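Side-chain contact in inositol-1-monophosphatase (Nostoc sp., PDB 5ZHH), which probably hydrolyses inositol monophosphates to free inositol and phosphate: residues T231-T236 with T242-A247. Sequence-based numbering, arbitrary orientation.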
ATOM      1  N   THR A 231      19.634 -14.588  24.614  1.00 31.49           N
ATOM      2  CA  THR A 231      20.768 -14.963  25.456  1.00 30.47           C
ATOM      3  C   THR A 231      22.019 -15.104  24.593  1.00 28.91           C
ATOM      4  O   THR A 231      21.992 -14.900  23.374  1.00 28.39           O
ATOM      5  CB  THR A 231      20.524 -16.295  26.179  1.00 30.41           C
ATOM      6  OG1 THR A 231      20.436 -17.339  25.201  1.00 31.92           O
ATOM      7  CG2 THR A 231      19.233 -16.263  26.982  1.00 29.37           C
ATOM      8  N   ALA A 232      23.120 -15.500  25.233  1.00 31.12           N
ATOM      9  CA  ALA A 232      24.273 -16.018  24.508  1.00 31.47           C
ATOM     10  C   ALA A 232      23.953 -17.406  23.951  1.00 31.17           C
ATOM     11  O   ALA A 232      22.894 -17.980  24.214  1.00 30.56           O
ATOM     12  CB  ALA A 232      25.500 -16.083  25.422  1.00 33.08           C
ATOM     13  N   TYR A 233      24.881 -17.945  23.153  1.00 31.67           N
ATOM     14  CA  TYR A 233      24.652 -19.254  22.545  1.00 31.48           C
ATOM     15  C   TYR A 233      24.393 -20.326  23.602  1.00 30.78           C
ATOM     16  O   TYR A 233      23.553 -21.214  23.400  1.00 31.17           O
ATOM     17  CB  TYR A 233      25.839 -19.666  21.673  1.00 28.04           C
ATOM     18  CG  TYR A 233      25.966 -18.996  20.314  1.00 27.84           C
ATOM     19  CD1 TYR A 233      25.331 -17.781  20.017  1.00 26.50           C
ATOM     20  CD2 TYR A 233      26.749 -19.580  19.326  1.00 28.41           C
ATOM     21  CE1 TYR A 233      25.482 -17.187  18.754  1.00 27.12           C
ATOM     22  CE2 TYR A 233      26.909 -18.997  18.088  1.00 29.65           C
ATOM     23  CZ  TYR A 233      26.279 -17.804  17.801  1.00 27.79           C
ATOM     24  OH  TYR A 233      26.468 -17.253  16.548  1.00 27.94           O
ATOM     25  N   ASP A 234      25.102 -20.269  24.733  1.00 30.82           N
ATOM     26  CA  ASP A 234      24.993 -21.299  25.762  1.00 33.18           C
ATOM     27  C   ASP A 234      23.906 -21.010  26.788  1.00 35.52           C
ATOM     28  O   ASP A 234      23.854 -21.690  27.820  1.00 33.27           O
ATOM     29  CB  ASP A 234      26.335 -21.491  26.480  1.00 36.18           C
ATOM     30  CG  ASP A 234      26.802 -20.244  27.217  1.00 39.07           C
ATOM     31  OD1 ASP A 234      26.073 -19.235  27.240  1.00 40.79           O
ATOM     32  OD2 ASP A 234      27.913 -20.272  27.779  1.00 42.07           O
ATOM     33  N   SER A 235      23.047 -20.022  26.528  1.00 35.06           N
ATOM     34  CA  SER A 235      21.917 -19.610  27.356  1.00 35.52           C
ATOM     35  C   SER A 235      22.329 -18.834  28.602  1.00 36.38           C
ATOM     36  O   SER A 235      21.465 -18.509  29.419  1.00 38.19           O
ATOM     37  CB  SER A 235      21.027 -20.788  27.778  1.00 40.68           C
ATOM     38  OG  SER A 235      20.376 -21.348  26.653  1.00 45.20           O
ATOM     39  N   THR A 236      23.610 -18.519  28.778  1.00 37.77           N
ATOM     40  CA  THR A 236      23.977 -17.519  29.766  1.00 39.30           C
ATOM     41  C   THR A 236      23.562 -16.145  29.233  1.00 36.15           C
ATOM     42  O   THR A 236      23.243 -16.012  28.050  1.00 33.87           O
ATOM     43  CB  THR A 236      25.476 -17.583  30.059  1.00 37.17           C
ATOM     44  OG1 THR A 236      26.215 -17.261  28.875  1.00 38.07           O
ATOM     45  CG2 THR A 236      25.868 -18.979  30.553  1.00 36.65           C
ATOM     46  N   THR A 242      30.298  -9.242  22.986  1.00 37.39           N
ATOM     47  CA  THR A 242      30.886 -10.416  22.352  1.00 37.53           C
ATOM     48  C   THR A 242      30.470 -10.571  20.896  1.00 37.44           C
ATOM     49  O   THR A 242      31.081 -11.371  20.177  1.00 37.58           O
ATOM     50  CB  THR A 242      30.502 -11.687  23.115  1.00 35.67           C
ATOM     51  OG1 THR A 242      29.089 -11.909  22.990  1.00 34.19           O
ATOM     52  CG2 THR A 242      30.878 -11.571  24.584  1.00 36.56           C
ATOM     53  N   GLY A 243      29.452  -9.838  20.451  1.00 37.33           N
ATOM     54  CA  GLY A 243      28.972  -9.932  19.089  1.00 35.53           C
ATOM     55  C   GLY A 243      28.150 -11.160  18.774  1.00 33.05           C
ATOM     56  O   GLY A 243      27.818 -11.376  17.603  1.00 31.88           O
ATOM     57  N   ARG A 244      27.779 -11.954  19.777  1.00 29.42           N
ATOM     58  CA  ARG A 244      27.000 -13.167  19.573  1.00 28.78           C
ATOM     59  C   ARG A 244      25.639 -13.022  20.224  1.00 29.16           C
ATOM     60  O   ARG A 244      25.516 -12.436  21.305  1.00 29.48           O
ATOM     61  CB  ARG A 244      27.708 -14.412  20.127  1.00 31.02           C
ATOM     62  CG  ARG A 244      29.099 -14.598  19.565  1.00 30.95           C
ATOM     63  CD  ARG A 244      29.830 -15.794  20.153  1.00 36.75           C
ATOM     64  NE  ARG A 244      30.876 -16.223  19.229  1.00 41.21           N
ATOM     65  CZ  ARG A 244      30.887 -17.379  18.577  1.00 40.65           C
ATOM     66  NH1 ARG A 244      29.917 -18.263  18.763  1.00 38.89           N
ATOM     67  NH2 ARG A 244      31.885 -17.652  17.748  1.00 44.85           N
ATOM     68  N   ILE A 245      24.619 -13.551  19.554  1.00 28.73           N
ATOM     69  CA  ILE A 245      23.245 -13.428  20.024  1.00 24.73           C
ATOM     70  C   ILE A 245      22.483 -14.696  19.659  1.00 28.00           C
ATOM     71  O   ILE A 245      22.662 -15.260  18.575  1.00 29.41           O
ATOM     72  CB  ILE A 245      22.571 -12.166  19.441  1.00 24.00           C
ATOM     73  CG1 ILE A 245      21.131 -12.056  19.955  1.00 24.19           C
ATOM     74  CG2 ILE A 245      22.620 -12.199  17.911  1.00 24.34           C
ATOM     75  CD1 ILE A 245      20.474 -10.695  19.708  1.00 26.20           C
ATOM     76  N   LEU A 246      21.650 -15.158  20.591  1.00 28.51           N
ATOM     77  CA  LEU A 246      20.695 -16.238  20.359  1.00 27.79           C
ATOM     78  C   LEU A 246      19.320 -15.713  20.746  1.00 27.49           C
ATOM     79  O   LEU A 246      19.107 -15.343  21.903  1.00 27.90           O
ATOM     80  CB  LEU A 246      21.042 -17.480  21.183  1.00 26.02           C
ATOM     81  CG  LEU A 246      19.981 -18.582  21.233  1.00 26.91           C
ATOM     82  CD1 LEU A 246      19.724 -19.118  19.828  1.00 27.92           C
ATOM     83  CD2 LEU A 246      20.423 -19.711  22.166  1.00 29.74           C
ATOM     84  N   ALA A 247      18.396 -15.674  19.787  1.00 25.48           N
ATOM     85  CA  ALA A 247      17.118 -14.988  19.976  1.00 24.29           C
ATOM     86  C   ALA A 247      15.992 -15.846  19.420  1.00 24.04           C
ATOM     87  O   ALA A 247      15.966 -16.129  18.219  1.00 25.32           O
ATOM     88  CB  ALA A 247      17.140 -13.618  19.292  1.00 25.14           C
TER
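With CG set beside the backbone N and anti to the carbonyl carbon in both residues (chi1 -76° in Y233, -55° in R244), the ring of Y233 and the extended arm of R244 cross at about a right angle. They meet at the loop end of a long-looped beta hairpin at the edge of the five-stranded mixed sheet, where a type I beta turn, A232 to S235, follows the outer strand. T231 and L246 form the hydrogen-bonded pair: T231 N gives to L246 O at 2.9 Å, and L246 N returns a bond to T231 O at 2.8 Å. Past this bridge the Y233 ring reaches the start of the neighbouring strand, with CE1 3.4 Å from I245 O, which sits at the ring edge near its plane. R244 CB lies 3.8 Å from Y233 CE1. NH1 of R244 approaches CE2 of Y233 obliquely at 3.2 Å, the two planes 63° apart, while NH2 forms a salt bridge with D169. W207 meets the same ring steeply. Replacing Y233 by an alanine would probably open a gap beside R244 CB and W207, and leave NH1 without the ring it lies against. On the L246 side, CD2 packs against the turn, 3.7 Å from Y233 O, a carbonyl hydrogen-bonded to S257 OG of helix 253-261. The hydroxyl of T231, itself bonded to H253, donates from OG1 to a lone pair of A232 O at 2.7 Å, in the carbonyl plane, and S235 N donates to that same oxygen.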